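PDB 1O5L: transcriptional regulator, crp family from Thermotoga maritima, which probably acts as a DNA-binding transcription factor of the Crp family, in which a cyclic nucleotide-binding-type domain is joined to a helix-turn-helix domain. Local coordinates for residues A[49-54]-A[96-101]; A[30-35]-A[89-94]. One frame throughout, in Å; residues are numbered along the deposited sequence.

Contact 1 (A[49-54]-A[96-101]); sequences GTLKTE and SKILSI
Ser96, Leu51 and Ile98 carry this buried contact inside the cyclic nucleotide-binding domain, a beta sandwich of the cupin (jelly-roll) class. Segment 49-54 lies on strand 51-56 of one sheet. Segment 96-101 lies on strand 96-102 of the other. The two segments come together at Gly49 and Ser96, whose CA atoms are 4.2 Å apart, and then spread apart.

The one hydrogen bond between them runs from the backbone to a side chain. Thr50 N donates to Ser96 OG at 3.2 Å, with an angle of 151° at the hydrogen. The hydroxyl lies beside its own backbone N and anti to the carbonyl carbon (chi1 -58°), which puts the oxygen within bonding distance of Thr50 N. Ser96 OG is also hydrogen-bonded to Glu94 O, so this buried hydroxyl has two partners and ties the start of its strand to the chain just before it.

Gly49 has no side chain, and this lets Ser96 OG come to 3.6 Å from Gly49 CA. Gly49 has a positive phi (103°), a backbone shape that suits a residue without a side chain.

Leu51 uses its two methyl groups separately. CD2 rests on Ser96, 4.1 Å from its CB. CD1 reaches into the sandwich to Ile98, and the two side chains cross at a slant. Leu46 of strand 42-48 packs against both of them, and Phe27 of strand 23-27 also touches Ile98. The apolar link between the sheets here is methyl to methyl, with Leu51 CD1 lying 4.1 Å from Ile98 CD1.

Contact 2 (A[30-35]-A[89-94]); sequences GEIVKH and NVVAGE
Val90 O is gripped by two backbone N-H groups of segment 30-35, those of Val33 and Lys34. This is a classic beta bulge in the antiparallel pairing of strands 32-34 and 89-92, in the cyclic nucleotide-binding domain. Val33 N donates at 2.7 Å to Val90 O, from a position tilted 22° out of the carbonyl plane. Lys34 N gives a longer bond of 3.3 Å to Val90 O, in that plane and on a lone pair.

The extra residue shifts the register by one, and the chain turns a corner at Val33. Ile32 pairs with Val91 at a non-hydrogen-bonded site. Lys34 pairs with Val90 at a hydrogen-bonded one, where Val90 N donates to Lys34 O at 2.9 Å. Before the bulge, Ala92 N donates to Glu31 O almost straight (176° at the hydrogen), and Gly30 N donates to Ala92 O.

Val33 points toward strand 89-92, and its CB packs 4.0 Å from Val90 CG1. Phe27 of strand 23-27 touches both Val33 and Ala92. Val91 has CG1 anti to its backbone N (chi1 -173°), which brings this methyl to 3.5 Å from Glu31 O.

At the other end, Asn89 OD1 accepts a hydrogen bond from Gln36 N and lies 3.5 Å from His35 CA. The His35 ring is covered on one face by Ile32 CG2, which sits 3.8 Å above the plane, over the ring centre.

Overall arrangement
Both contacts lie in the cyclic nucleotide-binding domain, with centres about 7 Å apart. Along the chain their segments alternate: 30-35, 49-54, 89-94, 96-101. Contact 2 pairs two neighbouring strands of one sheet, with strand 32-34 at its outer side within this chain. Contact 1 joins that sheet to the other, because strand 51-56 lies beside strand 89-92 while strand 96-102 belongs to the second sheet. The contacts also touch directly. Lys52 N lies 2.7 Å from Val91 O, a probable backbone hydrogen bond between the neighbouring strands. Strands 89-92 and 96-102 follow each other in the chain, so the chain passes there from one sheet to the other. Contact 2 thus belongs to one sheet, and contact 1 spans the two.

Contact 1 (A[49-54]-A[96-101])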
loop_
_atom_site.group_PDB
_atom_site.type_symbol
_atom_site.label_atom_id
_atom_site.label_comp_id
_atom_site.label_asym_id
_atom_site.label_seq_id
_atom_site.Cartn_x
_atom_site.Cartn_y
_atom_site.Cartn_z
ATOM N N GLY A 49 -3.918 18.666 16.610
ATOM C CA GLY A 49 -2.751 19.461 16.260
ATOM C C GLY A 49 -2.396 19.380 14.777
ATOM O O GLY A 49 -3.276 19.278 13.919
ATOM N N THR A 50 -1.103 19.462 14.480
ATOM C CA THR A 50 -0.601 19.475 13.107
ATOM C C THR A 50 0.853 18.987 13.107
ATOM O O THR A 50 1.680 19.462 13.896
ATOM C CB THR A 50 -0.650 20.919 12.487
ATOM O OG1 THR A 50 -1.961 21.488 12.568
ATOM C CG2 THR A 50 -0.403 20.884 10.991
ATOM N N LEU A 51 1.162 18.065 12.192
ATOM C CA LEU A 51 2.513 17.574 12.014
ATOM C C LEU A 51 3.078 18.042 10.677
ATOM O O LEU A 51 2.316 18.348 9.756
ATOM C CB LEU A 51 2.526 16.058 12.082
ATOM C CG LEU A 51 1.830 15.468 13.308
ATOM C CD1 LEU A 51 1.895 13.980 13.249
ATOM C CD2 LEU A 51 2.475 15.992 14.597
ATOM N N LYS A 52 4.412 18.104 10.597
ATOM C CA LYS A 52 5.158 18.348 9.346
ATOM C C LYS A 52 6.064 17.171 9.013
ATOM O O LYS A 52 6.738 16.621 9.894
ATOM C CB LYS A 52 5.998 19.613 9.472
ATOM C CG LYS A 52 5.159 20.870 9.342
ATOM C CD LYS A 52 5.485 21.910 10.375
ATOM C CE LYS A 52 6.832 22.584 10.116
ATOM N NZ LYS A 52 6.697 24.083 10.302
ATOM N N THR A 53 6.050 16.760 7.748
ATOM C CA THR A 53 6.941 15.720 7.282
ATOM C C THR A 53 8.045 16.382 6.467
ATOM O O THR A 53 7.760 17.206 5.589
ATOM C CB THR A 53 6.201 14.624 6.469
ATOM O OG1 THR A 53 5.479 15.177 5.357
ATOM C CG2 THR A 53 5.140 13.920 7.302
ATOM N N GLU A 54 9.296 16.037 6.773
ATOM C CA GLU A 54 10.427 16.638 6.112
ATOM C C GLU A 54 11.515 15.605 5.814
ATOM O O GLU A 54 11.930 14.850 6.697
ATOM C CB GLU A 54 10.959 17.832 6.928
ATOM C CG GLU A 54 11.583 17.455 8.256
ATOM C CD GLU A 54 11.881 18.635 9.186
ATOM O OE1 GLU A 54 11.347 19.756 8.965
ATOM O OE2 GLU A 54 12.666 18.415 10.163
ATOM N N SER A 96 0.617 19.055 19.830
ATOM C CA SER A 96 -0.117 17.953 19.215
ATOM C C SER A 96 -0.229 16.746 20.151
ATOM O O SER A 96 0.498 16.649 21.161
ATOM C CB SER A 96 0.560 17.547 17.910
ATOM O OG SER A 96 0.647 18.611 16.980
ATOM N N LYS A 97 -1.168 15.853 19.830
ATOM C CA LYS A 97 -1.381 14.611 20.572
ATOM C C LYS A 97 -1.586 13.475 19.587
ATOM O O LYS A 97 -2.273 13.608 18.577
ATOM C CB LYS A 97 -2.600 14.684 21.500
ATOM C CG LYS A 97 -2.621 15.908 22.392
ATOM C CD LYS A 97 -3.740 15.853 23.432
ATOM C CE LYS A 97 -3.750 17.088 24.296
ATOM N NZ LYS A 97 -4.985 17.134 25.126
ATOM N N ILE A 98 -1.001 12.340 19.929
ATOM C CA ILE A 98 -0.969 11.174 19.081
ATOM C C ILE A 98 -1.399 9.969 19.893
ATOM O O ILE A 98 -1.174 9.909 21.096
ATOM C CB ILE A 98 0.479 11.049 18.518
ATOM C CG1 ILE A 98 0.619 12.026 17.346
ATOM C CG2 ILE A 98 0.872 9.602 18.088
ATOM C CD1 ILE A 98 2.054 12.265 16.936
ATOM N N LEU A 99 -2.043 9.023 19.204
ATOM C CA LEU A 99 -2.393 7.727 19.758
ATOM C C LEU A 99 -1.401 6.720 19.188
ATOM O O LEU A 99 -1.151 6.711 17.968
ATOM C CB LEU A 99 -3.817 7.327 19.360
ATOM C CG LEU A 99 -4.368 5.937 19.738
ATOM C CD1 LEU A 99 -4.369 5.643 21.259
ATOM C CD2 LEU A 99 -5.796 5.811 19.151
ATOM N N SER A 100 -0.878 5.870 20.074
ATOM C CA SER A 100 0.131 4.901 19.748
ATOM C C SER A 100 -0.407 3.505 20.109
ATOM O O SER A 100 -0.548 3.182 21.291
ATOM C CB SER A 100 1.403 5.211 20.573
ATOM O OG SER A 100 2.500 4.374 20.205
ATOM N N ILE A 101 -0.724 2.708 19.099
ATOM C CA ILE A 101 -1.225 1.347 19.286
ATOM C C ILE A 101 -0.153 0.312 18.899
ATOM O O ILE A 101 0.363 0.390 17.795
ATOM C CB ILE A 101 -2.484 1.110 18.393
ATOM C CG1 ILE A 101 -3.553 2.189 18.670
ATOM C CG2 ILE A 101 -3.036 -0.280 18.616
ATOM C CD1 ILE A 101 -4.762 2.084 17.792
#

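Contact 2 (A[30-35]-A[89-94])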
loop_
_atom_site.group_PDB
_atom_site.type_symbol
_atom_site.label_atom_id
_atom_site.label_comp_id
_atom_site.label_asym_id
_atom_site.label_seq_id
_atom_site.Cartn_x
_atom_site.Cartn_y
_atom_site.Cartn_z
ATOM N N GLY A 30 7.501 22.254 17.442
ATOM C CA GLY A 30 8.907 22.074 17.115
ATOM C C GLY A 30 9.568 20.792 17.598
ATOM O O GLY A 30 10.697 20.521 17.209
ATOM N N GLU A 31 8.899 20.001 18.439
ATOM C CA GLU A 31 9.462 18.719 18.862
ATOM C C GLU A 31 9.378 17.664 17.735
ATOM O O GLU A 31 8.436 17.644 16.950
ATOM C CB GLU A 31 8.735 18.165 20.091
ATOM C CG GLU A 31 9.005 18.872 21.404
ATOM C CD GLU A 31 8.545 18.036 22.591
ATOM O OE1 GLU A 31 7.520 17.348 22.482
ATOM O OE2 GLU A 31 9.222 18.047 23.642
ATOM N N ILE A 32 10.367 16.778 17.702
ATOM C CA ILE A 32 10.405 15.670 16.747
ATOM C C ILE A 32 9.635 14.443 17.251
ATOM O O ILE A 32 9.922 13.904 18.311
ATOM C CB ILE A 32 11.876 15.317 16.402
ATOM C CG1 ILE A 32 12.541 16.527 15.728
ATOM C CG2 ILE A 32 11.939 14.105 15.490
ATOM C CD1 ILE A 32 14.040 16.429 15.580
ATOM N N VAL A 33 8.654 14.008 16.476
ATOM C CA VAL A 33 7.909 12.787 16.799
ATOM C C VAL A 33 8.737 11.528 16.444
ATOM O O VAL A 33 8.869 10.620 17.243
ATOM C CB VAL A 33 6.537 12.775 16.079
ATOM C CG1 VAL A 33 5.752 11.570 16.467
ATOM C CG2 VAL A 33 5.736 14.052 16.423
ATOM N N LYS A 34 9.287 11.495 15.235
ATOM C CA LYS A 34 10.199 10.441 14.805
ATOM C C LYS A 34 11.225 11.025 13.839
ATOM O O LYS A 34 10.960 12.021 13.124
ATOM C CB LYS A 34 9.462 9.330 14.067
ATOM C CG LYS A 34 8.444 8.544 14.863
ATOM C CD LYS A 34 9.118 7.593 15.841
ATOM C CE LYS A 34 8.128 6.976 16.796
ATOM N NZ LYS A 34 8.820 6.094 17.776
ATOM N N HIS A 35 12.406 10.412 13.844
ATOM C CA HIS A 35 13.439 10.693 12.859
ATOM C C HIS A 35 13.315 9.750 11.707
ATOM O O HIS A 35 12.885 8.602 11.861
ATOM C CB HIS A 35 14.835 10.500 13.440
ATOM C CG HIS A 35 15.152 11.466 14.519
ATOM N ND1 HIS A 35 14.846 11.221 15.839
ATOM C CD2 HIS A 35 15.682 12.710 14.468
ATOM C CE1 HIS A 35 15.213 12.265 16.562
ATOM N NE2 HIS A 35 15.726 13.179 15.755
ATOM N N ASN A 89 11.566 12.565 8.608
ATOM C CA ASN A 89 11.327 13.203 9.889
ATOM C C ASN A 89 9.845 13.573 10.037
ATOM O O ASN A 89 9.229 14.081 9.100
ATOM C CB ASN A 89 12.147 14.471 10.017
ATOM C CG ASN A 89 13.604 14.224 10.299
ATOM O OD1 ASN A 89 14.073 13.099 10.405
ATOM N ND2 ASN A 89 14.331 15.303 10.448
ATOM N N VAL A 90 9.278 13.296 11.205
ATOM C CA VAL A 90 7.940 13.754 11.566
ATOM C C VAL A 90 8.092 14.728 12.736
ATOM O O VAL A 90 8.620 14.374 13.790
ATOM C CB VAL A 90 6.996 12.580 11.924
ATOM C CG1 VAL A 90 5.564 13.078 12.222
ATOM C CG2 VAL A 90 6.951 11.568 10.787
ATOM N N VAL A 91 7.627 15.961 12.533
ATOM C CA VAL A 91 7.834 17.053 13.475
ATOM C C VAL A 91 6.502 17.729 13.822
ATOM O O VAL A 91 5.656 17.892 12.951
ATOM C CB VAL A 91 8.759 18.111 12.866
ATOM C CG1 VAL A 91 9.125 19.177 13.923
ATOM C CG2 VAL A 91 10.013 17.459 12.274
ATOM N N ALA A 92 6.329 18.132 15.090
ATOM C CA ALA A 92 5.118 18.855 15.519
ATOM C C ALA A 92 5.164 20.286 14.995
ATOM O O ALA A 92 6.114 21.017 15.276
ATOM C CB ALA A 92 4.977 18.848 17.044
ATOM N N GLY A 93 4.153 20.661 14.209
ATOM C CA GLY A 93 4.013 22.024 13.712
ATOM C C GLY A 93 3.390 22.930 14.758
ATOM O O GLY A 93 3.607 24.144 14.752
ATOM N N GLU A 94 2.601 22.320 15.639
ATOM C CA GLU A 94 2.017 22.967 16.788
ATOM C C GLU A 94 1.848 21.921 17.895
ATOM O O GLU A 94 2.067 20.727 17.660
ATOM C CB GLU A 94 0.665 23.580 16.418
ATOM C CG GLU A 94 -0.415 22.567 16.022
ATOM C CD GLU A 94 -1.745 23.245 15.710
ATOM O OE1 GLU A 94 -2.204 24.064 16.539
ATOM O OE2 GLU A 94 -2.330 22.982 14.635
#